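Local coordinates for prenyltransference for protein (Lavandula lanata, PDB 5HC8) that catalyses the head-to-middle condensation of two dimethylallyl diphosphate molecules to lavandulyl diphosphate, as a prenyltransferase of the cis-prenyltransferase (undecaprenyl diphosphate synthase) fold, at residues A[59-64]-A[137-142]; A[104-109]-A[123-128]; A[133-138]-A[180-185]; A[186-191]-A[202-207]. All coordinates share one frame; numbering follows the deposited sequence.

Contact 1 of 4, residues A[59-64]-A[137-142]. With ISY (3-methylbut-3-enylsulfanyl(phosphonooxy)phosphinic acid), chain F; 61G (2-methylbuta-1,3-diene), chain D.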
# COMPACT_ATOMS: atom_id res chain seq x y z
N LEU A 59 -19.63 0.55 -2.86
CA LEU A 59 -19.13 -0.02 -1.62
C LEU A 59 -18.40 1.00 -0.77
O LEU A 59 -17.52 1.69 -1.27
CB LEU A 59 -18.26 -1.26 -2.01
CG LEU A 59 -17.33 -1.68 -0.85
CD1 LEU A 59 -18.14 -2.17 0.31
CD2 LEU A 59 -16.38 -2.73 -1.39
N LEU A 60 -18.79 1.12 0.48
CA LEU A 60 -18.08 1.95 1.47
C LEU A 60 -17.50 1.01 2.53
O LEU A 60 -18.26 0.24 3.16
CB LEU A 60 -18.99 2.84 2.21
CG LEU A 60 -18.27 3.79 3.18
CD1 LEU A 60 -17.48 4.85 2.41
CD2 LEU A 60 -19.23 4.44 4.15
N THR A 61 -16.20 1.03 2.69
CA THR A 61 -15.53 0.28 3.78
C THR A 61 -15.03 1.21 4.86
O THR A 61 -14.35 2.20 4.54
CB THR A 61 -14.36 -0.52 3.21
OG1 THR A 61 -14.83 -1.51 2.30
CG2 THR A 61 -13.62 -1.23 4.35
N ILE A 62 -15.39 0.95 6.11
CA ILE A 62 -14.85 1.70 7.24
C ILE A 62 -13.98 0.75 8.06
O ILE A 62 -14.40 -0.34 8.49
CB ILE A 62 -15.93 2.31 8.15
CG1 ILE A 62 -16.76 3.32 7.36
CG2 ILE A 62 -15.31 2.89 9.41
CD1 ILE A 62 -17.98 3.86 8.14
N TRP A 63 -12.72 1.11 8.21
CA TRP A 63 -11.79 0.28 9.02
C TRP A 63 -11.84 0.71 10.45
O TRP A 63 -11.57 1.89 10.75
CB TRP A 63 -10.36 0.46 8.58
CG TRP A 63 -9.36 -0.52 9.12
CD1 TRP A 63 -9.55 -1.86 9.47
CD2 TRP A 63 -7.97 -0.28 9.28
NE1 TRP A 63 -8.34 -2.41 9.81
CE2 TRP A 63 -7.36 -1.49 9.64
CE3 TRP A 63 -7.17 0.82 9.03
CZ2 TRP A 63 -5.98 -1.57 9.89
CZ3 TRP A 63 -5.85 0.73 9.30
CH2 TRP A 63 -5.27 -0.46 9.66
N ALA A 64 -12.20 -0.21 11.35
CA ALA A 64 -12.44 0.16 12.78
C ALA A 64 -11.41 -0.46 13.74
O ALA A 64 -11.22 0.01 14.86
CB ALA A 64 -13.82 -0.25 13.20
N ILE A 137 -19.01 -2.32 4.27
CA ILE A 137 -18.14 -3.28 4.98
C ILE A 137 -17.53 -2.60 6.21
O ILE A 137 -16.95 -1.49 6.12
CB ILE A 137 -17.02 -3.81 4.09
CG1 ILE A 137 -17.63 -4.71 3.03
CG2 ILE A 137 -15.98 -4.63 4.89
CD1 ILE A 137 -16.69 -5.09 1.89
N LEU A 138 -17.71 -3.23 7.36
CA LEU A 138 -17.01 -2.86 8.57
C LEU A 138 -15.84 -3.85 8.68
O LEU A 138 -16.04 -5.02 8.82
CB LEU A 138 -17.91 -2.90 9.79
CG LEU A 138 -17.22 -2.51 11.09
CD1 LEU A 138 -16.77 -1.06 11.19
CD2 LEU A 138 -18.14 -2.85 12.24
N ALA A 139 -14.63 -3.33 8.57
CA ALA A 139 -13.39 -4.10 8.72
C ALA A 139 -12.90 -4.01 10.16
O ALA A 139 -12.49 -2.96 10.64
CB ALA A 139 -12.33 -3.60 7.72
N VAL A 140 -12.95 -5.15 10.84
CA VAL A 140 -12.71 -5.24 12.25
C VAL A 140 -11.86 -6.50 12.56
O VAL A 140 -12.11 -7.60 12.04
CB VAL A 140 -14.08 -5.13 12.97
CG1 VAL A 140 -14.96 -6.31 12.62
CG2 VAL A 140 -13.91 -4.88 14.41
N ALA A 141 -10.77 -6.28 13.32
CA ALA A 141 -9.72 -7.25 13.45
C ALA A 141 -9.21 -7.64 12.09
O ALA A 141 -8.98 -8.79 11.83
CB ALA A 141 -10.18 -8.50 14.25
N TYR A 142 -9.08 -6.66 11.20
CA TYR A 142 -8.65 -6.81 9.79
C TYR A 142 -7.28 -6.17 9.66
O TYR A 142 -7.09 -4.98 10.08
CB TYR A 142 -9.60 -6.06 8.80
CG TYR A 142 -9.03 -6.19 7.43
CD1 TYR A 142 -9.23 -7.37 6.69
CD2 TYR A 142 -8.12 -5.27 6.98
CE1 TYR A 142 -8.60 -7.56 5.49
CE2 TYR A 142 -7.44 -5.45 5.79
CZ TYR A 142 -7.75 -6.58 5.02
OH TYR A 142 -7.01 -6.78 3.90
P1 ISY F . -0.94 4.04 13.70
O2 ISY F . -2.27 3.08 13.92
P3 ISY F . -3.73 3.49 14.36
O4 ISY F . -1.36 5.52 13.35
O5 ISY F . 0.07 3.48 12.66
O6 ISY F . -0.25 4.03 15.06
O7 ISY F . -3.69 4.62 15.32
O8 ISY F . -4.51 2.16 14.79
S9 ISY F . -4.59 4.30 12.58
C10 ISY F . -5.11 2.81 11.76
C11 ISY F . -6.61 2.91 11.88
C12 ISY F . -7.45 1.75 12.33
C13 ISY F . -8.90 1.92 12.41
C14 ISY F . -6.83 0.53 12.90
CAC 61G D . -8.89 1.89 16.30
CAE 61G D . -10.05 2.90 16.52
CAB 61G D . -11.52 2.62 16.39
CAD 61G D . -9.68 4.26 16.68
CAA 61G D . -8.28 4.46 16.76
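W63 holds CG anti to its backbone N (chi1 -167°), which brings the indole's CD1-NE1 edge to A139 and Y142. I137 turns CG1 beside its own N (chi1 -69°), and its CD1 meets CD1 of L59 at 3.6 Å. The two segments are neighbouring parallel strands in the central sheet of the cis-prenyltransferase fold. Their register pairs T61 with I137, I62 with L138 and W63 with A139. I62 is held at both backbone polar atoms: its N donates to I137 O, and its O accepts from A139 N at 3.0 Å. I137 N to L60 O and A64 N to A139 O extend the pairing at its two ends; the latter is nearly straight at 177°. T61 and I137 lie side by side on one face, and T61 OG1 bonds H15. A64 CB packs on L138 CD1 at 3.7 Å. The strand end reaches the active site. One face of the W63 indole carries the prenyl carbons of the thiolo-diphosphate ISY, and A64 O is 3.0 Å from CAB of the diene 61G. At the ring edge W63 NE1 donates to Y142 O at 2.9 Å, nearly in the indole plane.

Contact 2 of 4, residues A[104-109]-A[123-128]; sequences FSAIGD and YAEGLS
This contact belongs to a beta-alpha-beta unit: strand 103-107, helix 115-128 and strand 135-140. Strand 103-107 is an outermost strand of the sheet within this chain. A124, E125 and S128 of the helix segment pack on it, and the two short segments run at 143° to each other. The CB of F104 is directed at the helix. The CD2-CE2 side of its ring lies obliquely against A124 CB and E125 CG, with CD2 3.6 Å from A124 CB. The ring and the E125 carboxylate are steeply inclined to each other.

E125 starts with CG beside its own backbone N (chi1 -72°) and then runs out extended. This carries the carboxylate past the F104 ring to the strand backbone. There OE1 accepts from A106 N at 2.9 Å, with an N-H...O angle of 168°. The N-H meets the anti side of OE1, a little out of the carboxylate plane. K110 is a second, long and weak ionic partner of OE1.

S128 holds the other end of the contact. Its OG accepts from F104 N at 3.0 Å and donates to A124 O at 2.7 Å, in the carbonyl plane. A water donates to both F104 O and E125 O, and ties the two backbones together beside S128.

The strand thus gives two backbone N-H groups to side chains of the helix. Its S105 and I107 instead pair with strand 135-140. The polar grips flank the apolar F104 packing and would fix the helix along the strand; the anion at E125 is probably stabilised by the A106 N-H and, more weakly, by K110.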
# COMPACT_ATOMS: atom_id res chain seq x y z
N PHE A 104 -24.93 -5.07 4.60
CA PHE A 104 -23.91 -5.00 5.63
C PHE A 104 -23.07 -6.27 5.67
O PHE A 104 -23.59 -7.35 5.63
CB PHE A 104 -24.47 -4.72 7.02
CG PHE A 104 -23.41 -4.85 8.07
CD1 PHE A 104 -22.54 -3.81 8.31
CD2 PHE A 104 -23.20 -6.06 8.72
CE1 PHE A 104 -21.52 -3.92 9.23
CE2 PHE A 104 -22.18 -6.20 9.63
CZ PHE A 104 -21.33 -5.12 9.88
N SER A 105 -21.74 -6.13 5.64
CA SER A 105 -20.83 -7.23 5.90
C SER A 105 -19.73 -6.76 6.83
O SER A 105 -19.45 -5.58 6.89
CB SER A 105 -20.15 -7.73 4.66
OG SER A 105 -21.01 -8.10 3.64
N ALA A 106 -19.14 -7.70 7.56
CA ALA A 106 -17.94 -7.42 8.30
C ALA A 106 -16.86 -8.32 7.75
O ALA A 106 -17.13 -9.50 7.30
CB ALA A 106 -18.10 -7.57 9.83
N ILE A 107 -15.65 -7.74 7.67
CA ILE A 107 -14.46 -8.51 7.29
C ILE A 107 -13.41 -8.42 8.40
O ILE A 107 -13.34 -7.42 9.11
CB ILE A 107 -13.86 -8.14 5.94
CG1 ILE A 107 -13.29 -6.71 5.93
CG2 ILE A 107 -14.91 -8.37 4.85
CD1 ILE A 107 -12.59 -6.39 4.61
N GLY A 108 -12.64 -9.48 8.54
CA GLY A 108 -11.54 -9.56 9.48
C GLY A 108 -11.56 -10.89 10.23
O GLY A 108 -12.35 -11.77 9.90
N ASP A 109 -10.67 -11.02 11.21
CA ASP A 109 -10.54 -12.24 12.07
C ASP A 109 -11.59 -12.16 13.18
O ASP A 109 -11.34 -11.77 14.31
CB ASP A 109 -9.13 -12.36 12.59
CG ASP A 109 -8.84 -13.71 13.26
OD1 ASP A 109 -9.79 -14.49 13.48
OD2 ASP A 109 -7.68 -13.94 13.64
N TYR A 123 -26.16 -10.75 13.16
CA TYR A 123 -27.52 -10.25 13.08
C TYR A 123 -27.63 -9.27 11.93
O TYR A 123 -28.46 -9.44 11.01
CB TYR A 123 -27.94 -9.62 14.43
CG TYR A 123 -29.19 -8.73 14.37
CD1 TYR A 123 -30.44 -9.27 14.04
CD2 TYR A 123 -29.12 -7.36 14.70
CE1 TYR A 123 -31.57 -8.47 14.02
CE2 TYR A 123 -30.25 -6.53 14.67
CZ TYR A 123 -31.48 -7.08 14.32
OH TYR A 123 -32.63 -6.28 14.29
N ALA A 124 -26.75 -8.26 11.93
CA ALA A 124 -26.80 -7.24 10.89
C ALA A 124 -26.55 -7.77 9.48
O ALA A 124 -27.08 -7.24 8.51
CB ALA A 124 -25.86 -6.06 11.21
N GLU A 125 -25.76 -8.81 9.36
CA GLU A 125 -25.49 -9.38 8.08
C GLU A 125 -26.76 -10.13 7.61
O GLU A 125 -27.21 -9.99 6.45
CB GLU A 125 -24.29 -10.35 8.18
CG GLU A 125 -22.91 -9.63 8.37
CD GLU A 125 -21.72 -10.56 8.25
OE1 GLU A 125 -20.59 -10.16 7.83
OE2 GLU A 125 -21.89 -11.73 8.65
N GLY A 126 -27.33 -10.93 8.51
CA GLY A 126 -28.57 -11.67 8.22
C GLY A 126 -29.74 -10.79 7.85
O GLY A 126 -30.41 -11.04 6.86
N LEU A 127 -29.94 -9.72 8.61
CA LEU A 127 -30.97 -8.71 8.35
C LEU A 127 -30.83 -8.03 6.98
O LEU A 127 -31.82 -7.56 6.40
CB LEU A 127 -30.92 -7.67 9.47
CG LEU A 127 -32.05 -6.67 9.62
CD1 LEU A 127 -33.21 -7.40 10.28
CD2 LEU A 127 -31.64 -5.43 10.43
N SER A 128 -29.63 -8.00 6.43
CA SER A 128 -29.39 -7.24 5.20
C SER A 128 -29.04 -8.15 4.04
O SER A 128 -28.74 -7.71 2.92
CB SER A 128 -28.28 -6.20 5.46
OG SER A 128 -27.07 -6.82 5.81
O HOH W 1 -25.16 -9.31 4.53

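Contact 3 of 4, residues A[133-138]-A[180-185]; sequences GMHFIL and TNITKF. With SO4 (sulfate ion), chain E.
The terminal CD1 methyls of I182 and I137 meet end on at 3.9 Å. The contact joins strand 135-140 of the central parallel sheet to the loop between helix 171-176 and strand 190-193. It is a small packing of loop on sheet, and its direct contacts are van der Waals.

H135 and I137 lie on the same side of the strand, two residues apart. The I137 CG1 methylene sits over one face of the imidazole, toward its rim. I182 crosses H135 at about a right angle, and its CD1 is 4.1 Å from H135 CE1. Its carbonyl O lies in the imidazole plane at the ring edge, 3.7 Å from CE1. One methyl tip of I182 therefore spans both strand residues. I182 CG1 stands between its backbone N and carbonyl carbon (chi1 64°), which aims that tip at the strand. S105 and I107 of the next strand also touch I182.

H135 NE2 bonds S105 OG, which ties the ring to strand 103-107. On its other side, a bond from ND1 to a sulfate is modelled, but the place of the oxygen it meets is less sure. The sulfate was likely taken up from the crystallisation medium. K184 N donates to sulfate O2 at 2.8 Å, with an angle of 170°. The ion thus sits between the strand and the loop. Within the loop, the backbone also closes on itself, and T183 N bonds back to T180 O at 3.0 Å.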
# COMPACT_ATOMS: atom_id res chain seq x y z
N GLY A 133 -29.03 -2.37 -1.98
CA GLY A 133 -28.44 -1.03 -1.99
C GLY A 133 -26.92 -1.09 -1.81
O GLY A 133 -26.29 -2.09 -2.10
N MET A 134 -26.34 0.01 -1.36
CA MET A 134 -24.90 0.10 -1.32
C MET A 134 -24.45 -0.91 -0.31
O MET A 134 -25.05 -1.08 0.74
CB MET A 134 -24.46 1.50 -0.88
CG MET A 134 -22.95 1.74 -0.78
SD MET A 134 -22.55 3.33 -0.08
CE MET A 134 -22.71 3.03 1.66
N HIS A 135 -23.34 -1.56 -0.62
CA HIS A 135 -22.64 -2.40 0.32
C HIS A 135 -21.83 -1.51 1.32
O HIS A 135 -21.16 -0.53 0.91
CB HIS A 135 -21.77 -3.35 -0.50
CG HIS A 135 -21.31 -4.59 0.20
ND1 HIS A 135 -20.57 -5.55 -0.45
CD2 HIS A 135 -21.49 -5.05 1.46
CE1 HIS A 135 -20.31 -6.54 0.37
NE2 HIS A 135 -20.84 -6.25 1.55
N PHE A 136 -21.91 -1.86 2.61
CA PHE A 136 -21.14 -1.27 3.68
C PHE A 136 -20.34 -2.38 4.36
O PHE A 136 -20.92 -3.33 4.89
CB PHE A 136 -22.06 -0.64 4.71
CG PHE A 136 -21.38 -0.22 5.98
CD1 PHE A 136 -20.06 0.29 6.00
CD2 PHE A 136 -22.02 -0.40 7.22
CE1 PHE A 136 -19.44 0.65 7.19
CE2 PHE A 136 -21.40 -0.03 8.42
CZ PHE A 136 -20.11 0.51 8.41
N ILE A 137 -19.01 -2.32 4.27
CA ILE A 137 -18.14 -3.28 4.98
C ILE A 137 -17.53 -2.60 6.21
O ILE A 137 -16.95 -1.49 6.12
CB ILE A 137 -17.02 -3.81 4.09
CG1 ILE A 137 -17.63 -4.71 3.03
CG2 ILE A 137 -15.98 -4.63 4.89
CD1 ILE A 137 -16.69 -5.09 1.89
N LEU A 138 -17.71 -3.23 7.36
CA LEU A 138 -17.01 -2.86 8.57
C LEU A 138 -15.84 -3.85 8.68
O LEU A 138 -16.04 -5.02 8.82
CB LEU A 138 -17.91 -2.90 9.79
CG LEU A 138 -17.22 -2.51 11.09
CD1 LEU A 138 -16.77 -1.06 11.19
CD2 LEU A 138 -18.14 -2.85 12.24
N THR A 180 -11.71 -9.77 0.94
CA THR A 180 -12.53 -8.89 0.13
C THR A 180 -13.24 -9.69 -0.97
O THR A 180 -13.90 -9.08 -1.83
CB THR A 180 -11.64 -7.79 -0.48
OG1 THR A 180 -10.36 -8.34 -0.90
CG2 THR A 180 -11.47 -6.74 0.57
N ASN A 181 -13.12 -11.05 -0.94
CA ASN A 181 -13.83 -11.89 -1.96
C ASN A 181 -15.37 -11.75 -1.91
O ASN A 181 -16.09 -12.17 -2.83
CB ASN A 181 -13.36 -13.37 -1.95
CG ASN A 181 -13.74 -14.08 -0.68
OD1 ASN A 181 -14.53 -13.62 0.11
ND2 ASN A 181 -13.05 -15.20 -0.45
N ILE A 182 -15.87 -11.16 -0.87
CA ILE A 182 -17.27 -10.83 -0.78
C ILE A 182 -17.72 -9.65 -1.63
O ILE A 182 -18.88 -9.35 -1.63
CB ILE A 182 -17.68 -10.60 0.67
CG1 ILE A 182 -16.95 -9.35 1.26
CG2 ILE A 182 -17.45 -11.86 1.52
CD1 ILE A 182 -17.64 -8.79 2.46
N THR A 183 -16.82 -8.96 -2.35
CA THR A 183 -17.26 -7.87 -3.19
C THR A 183 -16.71 -8.09 -4.53
O THR A 183 -15.55 -8.46 -4.64
CB THR A 183 -16.49 -6.53 -3.06
OG1 THR A 183 -15.50 -6.47 -2.01
CG2 THR A 183 -17.30 -5.41 -3.28
N LYS A 184 -17.40 -7.62 -5.58
CA LYS A 184 -16.76 -7.53 -6.88
C LYS A 184 -15.93 -6.23 -7.05
O LYS A 184 -15.28 -6.04 -8.07
CB LYS A 184 -17.81 -7.58 -8.00
CG LYS A 184 -18.61 -6.29 -8.09
CD LYS A 184 -19.04 -5.94 -9.52
CE LYS A 184 -19.83 -7.06 -10.12
NZ LYS A 184 -20.87 -7.44 -9.13
N PHE A 185 -15.92 -5.37 -6.07
CA PHE A 185 -15.04 -4.17 -6.04
C PHE A 185 -14.00 -4.21 -4.90
O PHE A 185 -13.94 -3.28 -4.15
CB PHE A 185 -15.90 -2.99 -5.86
CG PHE A 185 -17.01 -2.88 -6.91
CD1 PHE A 185 -16.68 -2.60 -8.24
CD2 PHE A 185 -18.32 -3.06 -6.56
CE1 PHE A 185 -17.69 -2.45 -9.22
CE2 PHE A 185 -19.33 -2.93 -7.54
CZ PHE A 185 -19.01 -2.64 -8.85
S SO4 E . -20.76 -5.97 -4.08
O1 SO4 E . -19.91 -5.10 -3.15
O2 SO4 E . -20.08 -6.98 -4.98
O3 SO4 E . -21.77 -6.78 -3.29
O4 SO4 E . -21.51 -4.97 -4.91

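Contact 4 of 4, residues A[186-191]-A[202-207]; sequences PSPDLL and NFFLWQ
This is a largely buried, mainly apolar contact between the start of strand 190-193, with the residues before it, and the loop that follows that strand. The loop segment 202-207 comes before strand 212-215. L191 and F203 run alongside each other, pointing opposite ways. L191 CD1 meets F203 CE2 at 3.6 Å, at the ring edge and in its plane. P188 meets F204 at a slant, with CG 3.8 Å from F204 CD2. F203 CZ lies over one face of the F204 ring, near its rim, and Q207 CG over the opposite face. Q207 turns CG beside its own backbone N (chi1 -63°), which also brings CG to 3.5 Å from P186 O. Its amide end leads elsewhere, and NE2 bonds T180 and D147. Q207 O packs on P188 CD at 3.4 Å and lies 2.9 Å from S187 OG. D189, whose CB points away from the contact, forms a salt bridge with R240. F203 stacks with W63 of the substrate pocket, and W206 makes a cation-pi contact with R145 of the second subunit. Strand 15-19 touches P188, L191 and F203; helix 144-160 packs on L205 and W206 of the same loop.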
# COMPACT_ATOMS: atom_id res chain seq x y z
N PRO A 186 -13.11 -5.23 -4.88
CA PRO A 186 -12.22 -5.37 -3.68
C PRO A 186 -11.20 -4.24 -3.54
O PRO A 186 -10.84 -3.86 -2.42
CB PRO A 186 -11.51 -6.70 -3.91
CG PRO A 186 -11.47 -6.87 -5.41
CD PRO A 186 -12.83 -6.26 -5.87
N SER A 187 -10.81 -3.69 -4.66
CA SER A 187 -9.83 -2.63 -4.64
C SER A 187 -10.50 -1.25 -4.51
O SER A 187 -11.22 -0.81 -5.43
CB SER A 187 -9.01 -2.80 -5.92
OG SER A 187 -8.32 -1.57 -6.08
N PRO A 188 -10.23 -0.52 -3.43
CA PRO A 188 -10.78 0.83 -3.38
C PRO A 188 -10.30 1.67 -4.52
O PRO A 188 -9.14 1.58 -4.91
CB PRO A 188 -10.32 1.41 -2.03
CG PRO A 188 -9.57 0.33 -1.37
CD PRO A 188 -9.39 -0.84 -2.26
N ASP A 189 -11.20 2.53 -5.03
CA ASP A 189 -10.83 3.58 -5.94
C ASP A 189 -10.21 4.75 -5.18
O ASP A 189 -9.33 5.48 -5.70
CB ASP A 189 -12.10 4.03 -6.68
CG ASP A 189 -12.66 2.91 -7.52
OD1 ASP A 189 -11.96 2.54 -8.48
OD2 ASP A 189 -13.68 2.35 -7.13
N LEU A 190 -10.69 4.95 -3.96
CA LEU A 190 -10.31 6.11 -3.15
C LEU A 190 -10.15 5.65 -1.69
O LEU A 190 -11.03 4.97 -1.19
CB LEU A 190 -11.40 7.19 -3.20
CG LEU A 190 -11.28 8.39 -2.30
CD1 LEU A 190 -10.05 9.18 -2.63
CD2 LEU A 190 -12.55 9.32 -2.28
N LEU A 191 -9.05 6.02 -1.06
CA LEU A 191 -8.77 5.65 0.32
C LEU A 191 -8.62 6.98 1.02
O LEU A 191 -7.78 7.79 0.64
CB LEU A 191 -7.48 4.87 0.45
CG LEU A 191 -7.01 4.61 1.90
CD1 LEU A 191 -7.95 3.66 2.56
CD2 LEU A 191 -5.64 3.94 1.82
N ASN A 202 -1.17 -1.02 8.20
CA ASN A 202 -1.51 -2.41 7.98
C ASN A 202 -3.00 -2.59 7.68
O ASN A 202 -3.65 -3.60 8.02
CB ASN A 202 -0.93 -3.34 9.08
CG ASN A 202 -1.13 -4.79 8.75
OD1 ASN A 202 -0.93 -5.21 7.62
ND2 ASN A 202 -1.59 -5.56 9.72
N PHE A 203 -3.56 -1.57 7.00
CA PHE A 203 -4.83 -1.78 6.30
C PHE A 203 -4.61 -2.64 5.05
O PHE A 203 -3.61 -3.38 4.91
CB PHE A 203 -5.50 -0.41 6.03
CG PHE A 203 -6.95 -0.44 5.58
CD1 PHE A 203 -7.92 -1.32 6.09
CD2 PHE A 203 -7.38 0.55 4.70
CE1 PHE A 203 -9.21 -1.32 5.67
CE2 PHE A 203 -8.72 0.59 4.26
CZ PHE A 203 -9.65 -0.33 4.77
N PHE A 204 -5.57 -2.58 4.11
CA PHE A 204 -5.35 -3.20 2.82
C PHE A 204 -3.97 -2.96 2.27
O PHE A 204 -3.42 -1.83 2.28
CB PHE A 204 -6.34 -2.63 1.74
CG PHE A 204 -7.81 -2.89 1.95
CD1 PHE A 204 -8.30 -4.08 2.42
CD2 PHE A 204 -8.74 -1.90 1.60
CE1 PHE A 204 -9.64 -4.27 2.62
CE2 PHE A 204 -10.13 -2.10 1.75
CZ PHE A 204 -10.60 -3.31 2.25
N LEU A 205 -3.41 -3.98 1.64
CA LEU A 205 -2.15 -3.87 0.96
C LEU A 205 -2.38 -4.39 -0.46
O LEU A 205 -2.22 -3.64 -1.39
CB LEU A 205 -1.03 -4.69 1.68
CG LEU A 205 -0.75 -4.17 3.11
CD1 LEU A 205 0.27 -5.13 3.77
CD2 LEU A 205 -0.24 -2.78 3.14
N TRP A 206 -2.72 -5.70 -0.64
CA TRP A 206 -3.01 -6.24 -1.95
C TRP A 206 -4.01 -5.34 -2.73
O TRP A 206 -3.88 -5.16 -3.96
CB TRP A 206 -3.60 -7.63 -1.83
CG TRP A 206 -4.15 -8.16 -3.12
CD1 TRP A 206 -5.36 -7.89 -3.68
CD2 TRP A 206 -3.45 -9.01 -4.05
NE1 TRP A 206 -5.47 -8.54 -4.88
CE2 TRP A 206 -4.30 -9.23 -5.14
CE3 TRP A 206 -2.21 -9.64 -4.03
CZ2 TRP A 206 -3.94 -10.06 -6.21
CZ3 TRP A 206 -1.81 -10.36 -5.11
CH2 TRP A 206 -2.70 -10.63 -6.16
N GLN A 207 -4.98 -4.84 -1.98
CA GLN A 207 -6.08 -4.08 -2.53
C GLN A 207 -5.74 -2.73 -3.11
O GLN A 207 -6.61 -2.16 -3.80
CB GLN A 207 -7.28 -4.02 -1.57
CG GLN A 207 -7.93 -5.36 -1.26
CD GLN A 207 -7.25 -6.22 -0.17
OE1 GLN A 207 -6.14 -5.89 0.34
NE2 GLN A 207 -7.91 -7.32 0.21

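Contacts 1, 2 and 4 are buried, and contact 3 is only partly so. Contact 1 is at the centre of the chain and is the only one of the four formed by two adjacent strands; backbone bonds dominate it. Contacts 1 and 3 share strand 135-140, with I137 facing both L59 and I182. Contact 2 adds strand 103-107, outermost in this chain, beside it, where V140 N bonds I107 O, and relies on side chains that grip backbone N-H groups. S105 OG to H135 NE2 joins contacts 2 and 3. Contact 4 is mainly aromatic and proline packing; its F203 stacks on W63 of contact 1, and T180 to Q207 links it to contact 3.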